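Side-chain contacts in NO-binding heme-dependent sensor protein (Shewanella oneidensis, PDB 4U9B), which binds heme and, through it, nitric oxide as an H-NOX gas sensor, and also carries a zinc ion: residues Cys17-Ser20 against Val21-Glu24; Ser41-Glu44 against Ser45-Phe48. All blocks are in the same frame, centred on the assembly; numbering follows the deposited sequence.

Contact 1. Residues Cys17-Ser20 against Val21-Glu24; sequences CGMS and VWNE
Met19 sends CG away from its own backbone N (chi1 -179°) and then folds back at chi2 and chi3, which carries SD round to Trp22 and Asn23, while Trp22, with CG likewise trans to N (chi1 171°), leaves only the CD1 corner of its indole near the sulfur. SD lies 3.9 Å from CD1 of Trp22, an oblique Met-aromatic contact. Asn23 comes at the same side chain from one turn further along: its ND2 is 3.6 Å from Met19 CG, the two chains crossing at a slant. Replacing Asn23 by a glycine would probably uncover the flank of Met19 and give its thioether more freedom to turn. On another side of the turn, Val21 packs CG1 against Cys17 CB at 3.6 Å, and CG2 rests 3.2 Å from Cys17 O. Trp22 N reaches Gly18 O in a weak bond of 3.3 Å, while Asn23 N to Met19 O, equally straight, is shorter at 2.8 Å. Met19 and Trp22 also touch Glu10 and Val14 of helix 3-17. Gly18, at a positive phi (96°) where a CB would jam against Cys17 O, is the N-cap of helix 19-29: a glycine break after helix 3-17.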
# COMPACT_ATOMS: atom_id res chain seq x y z
N CYS A 17 -3.06 -2.34 -19.07
CA CYS A 17 -4.34 -2.39 -19.78
C CYS A 17 -4.52 -1.26 -20.80
O CYS A 17 -5.42 -1.31 -21.64
CB CYS A 17 -5.49 -2.35 -18.77
SG CYS A 17 -5.38 -3.61 -17.47
N GLY A 18 -3.67 -0.24 -20.72
CA GLY A 18 -3.73 0.88 -21.65
C GLY A 18 -4.52 2.04 -21.10
O GLY A 18 -5.31 1.89 -20.17
N MET A 19 -4.31 3.22 -21.69
CA MET A 19 -4.91 4.44 -21.20
C MET A 19 -6.44 4.44 -21.35
O MET A 19 -7.15 4.98 -20.49
CB MET A 19 -4.27 5.65 -21.91
CG MET A 19 -4.77 7.03 -21.49
SD MET A 19 -4.57 7.44 -19.75
CE MET A 19 -2.81 7.68 -19.70
N SER A 20 -6.96 3.84 -22.42
CA SER A 20 -8.41 3.81 -22.66
C SER A 20 -9.13 3.09 -21.52
O SER A 20 -10.20 3.51 -21.08
CB SER A 20 -8.74 3.15 -24.02
OG SER A 20 -8.40 1.77 -24.06
N VAL A 21 -8.53 2.00 -21.06
CA VAL A 21 -9.06 1.27 -19.91
C VAL A 21 -9.06 2.13 -18.65
O VAL A 21 -10.04 2.15 -17.90
CB VAL A 21 -8.24 -0.01 -19.66
CG1 VAL A 21 -8.60 -0.64 -18.32
CG2 VAL A 21 -8.47 -0.99 -20.80
N TRP A 22 -7.96 2.84 -18.41
CA TRP A 22 -7.88 3.74 -17.26
C TRP A 22 -8.95 4.83 -17.36
O TRP A 22 -9.64 5.10 -16.38
CB TRP A 22 -6.49 4.37 -17.15
CG TRP A 22 -6.42 5.46 -16.13
CD1 TRP A 22 -6.35 6.80 -16.37
CD2 TRP A 22 -6.43 5.30 -14.71
NE1 TRP A 22 -6.31 7.48 -15.18
CE2 TRP A 22 -6.36 6.59 -14.15
CE3 TRP A 22 -6.49 4.19 -13.85
CZ2 TRP A 22 -6.34 6.80 -12.77
CZ3 TRP A 22 -6.48 4.41 -12.49
CH2 TRP A 22 -6.40 5.70 -11.96
N ASN A 23 -9.10 5.43 -18.53
CA ASN A 23 -10.09 6.48 -18.69
C ASN A 23 -11.51 5.92 -18.57
O ASN A 23 -12.39 6.59 -18.02
CB ASN A 23 -9.90 7.20 -20.03
CG ASN A 23 -8.76 8.19 -20.00
OD1 ASN A 23 -8.46 8.78 -18.97
ND2 ASN A 23 -8.11 8.37 -21.15
N GLU A 24 -11.73 4.70 -19.04
CA GLU A 24 -13.03 4.05 -18.86
C GLU A 24 -13.34 3.91 -17.38
O GLU A 24 -14.44 4.22 -16.93
CB GLU A 24 -13.08 2.68 -19.54
CG GLU A 24 -14.45 2.00 -19.41
CD GLU A 24 -14.44 0.54 -19.81
OE1 GLU A 24 -13.37 0.03 -20.22
OE2 GLU A 24 -15.50 -0.10 -19.71

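Contact 2. Residues Ser41-Glu44 against Ser45-Phe48; sequences SYAE and SELF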
# COMPACT_ATOMS: atom_id res chain seq x y z
N SER A 41 -6.60 15.20 -1.49
CA SER A 41 -7.33 14.05 -0.96
C SER A 41 -8.56 13.77 -1.80
O SER A 41 -9.28 14.69 -2.20
CB SER A 41 -7.73 14.29 0.49
OG SER A 41 -6.58 14.36 1.33
N TYR A 42 -8.80 12.49 -2.06
CA TYR A 42 -9.96 12.04 -2.82
C TYR A 42 -10.68 10.93 -2.06
O TYR A 42 -10.09 10.28 -1.19
CB TYR A 42 -9.54 11.55 -4.20
CG TYR A 42 -8.87 12.62 -5.03
CD1 TYR A 42 -9.61 13.47 -5.83
CD2 TYR A 42 -7.49 12.79 -4.99
CE1 TYR A 42 -9.01 14.45 -6.58
CE2 TYR A 42 -6.87 13.77 -5.75
CZ TYR A 42 -7.64 14.60 -6.54
OH TYR A 42 -7.04 15.59 -7.29
N ALA A 43 -11.95 10.73 -2.38
CA ALA A 43 -12.74 9.68 -1.76
C ALA A 43 -12.11 8.31 -2.00
O ALA A 43 -11.84 7.93 -3.14
CB ALA A 43 -14.16 9.70 -2.29
N GLU A 44 -11.86 7.58 -0.92
CA GLU A 44 -11.24 6.27 -1.02
C GLU A 44 -12.14 5.33 -1.82
O GLU A 44 -11.66 4.35 -2.40
CB GLU A 44 -10.95 5.69 0.36
CG GLU A 44 -12.19 5.43 1.19
CD GLU A 44 -11.88 5.28 2.66
OE1 GLU A 44 -11.22 6.18 3.22
OE2 GLU A 44 -12.29 4.27 3.26
N SER A 45 -13.43 5.63 -1.86
CA SER A 45 -14.38 4.82 -2.62
C SER A 45 -14.03 4.81 -4.10
O SER A 45 -14.28 3.83 -4.79
CB SER A 45 -15.81 5.34 -2.42
OG SER A 45 -15.92 6.70 -2.81
N GLU A 46 -13.44 5.90 -4.59
CA GLU A 46 -13.03 5.94 -5.99
C GLU A 46 -11.96 4.89 -6.25
O GLU A 46 -12.03 4.15 -7.22
CB GLU A 46 -12.53 7.34 -6.37
CG GLU A 46 -13.64 8.38 -6.43
CD GLU A 46 -13.14 9.77 -6.81
OE1 GLU A 46 -12.17 9.88 -7.59
OE2 GLU A 46 -13.73 10.76 -6.32
N LEU A 47 -10.97 4.82 -5.36
CA LEU A 47 -9.90 3.83 -5.49
C LEU A 47 -10.47 2.42 -5.43
O LEU A 47 -10.20 1.59 -6.31
CB LEU A 47 -8.85 4.02 -4.39
CG LEU A 47 -7.58 3.19 -4.53
CD1 LEU A 47 -6.58 3.86 -5.46
CD2 LEU A 47 -6.95 2.93 -3.17
N PHE A 48 -11.28 2.15 -4.41
CA PHE A 48 -11.85 0.82 -4.23
C PHE A 48 -12.75 0.42 -5.40
O PHE A 48 -12.71 -0.73 -5.85
CB PHE A 48 -12.65 0.75 -2.92
CG PHE A 48 -11.79 0.63 -1.69
CD1 PHE A 48 -10.95 -0.46 -1.52
CD2 PHE A 48 -11.85 1.58 -0.69
CE1 PHE A 48 -10.16 -0.58 -0.38
CE2 PHE A 48 -11.07 1.47 0.45
CZ PHE A 48 -10.23 0.38 0.60
O HOH W 1 -13.23 12.55 -4.21
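The backbone goes from extended at Ser41-Ala43 into helix by Ser45, with Glu46 N bonded to Ala43 O and Phe48 N to Glu44 O. The first bond, 3.0 Å from Glu46 N to Ala43 O, comes from above the carbonyl plane; the second, from Phe48 N to Glu44 O, is straighter at 172°. This is the opening turn of helix 44-58, and a water joins the Glu46 side chain to the incoming loop: it accepts from Ala43 N at 2.9 Å and donates to Glu46 OE2 at 2.8 Å. Glu46 is buried, and its carboxylate has other partners too, a salt bridge from OE2 to Arg34 and a hydrogen bond from OE1 to Tyr36. Beside this, Ser45 OG sits against the Ala43 methyl, 3.5 Å from CB. Glu44 and Phe48 run side by side in the same direction, carboxylate and ring planes 61° apart. Phe48 CG stands trans to its own carbonyl carbon (chi1 -77°), which brings the ring back alongside the first turn, with CD2 3.3 Å from Glu44 O. The Glu44 side chain also touches Arg136, a heme-binding residue, while Leu47 packs on Ile5, Phe6 and Leu9 of helix 3-17.

Coming from the N terminus, the chain runs through helix 3-17 and into helix 19-29; contact 1 spans the break at Gly18 and the first turn of that second helix. A loop then leads to contact 2, where helix 44-58 begins. The two follow in series, neither nested nor crossing, and each closes just a local turn. They do not touch: their centres are 18 Å apart and their nearest atoms about 7 Å. What they share is helix 3-17: contact 1 leans on its later part, contact 2 nearer its start. Contact 1 lies at the surface, away from the annotated sites, whereas in contact 2 the Leu47 side chain lies about 7 Å from the bound heme.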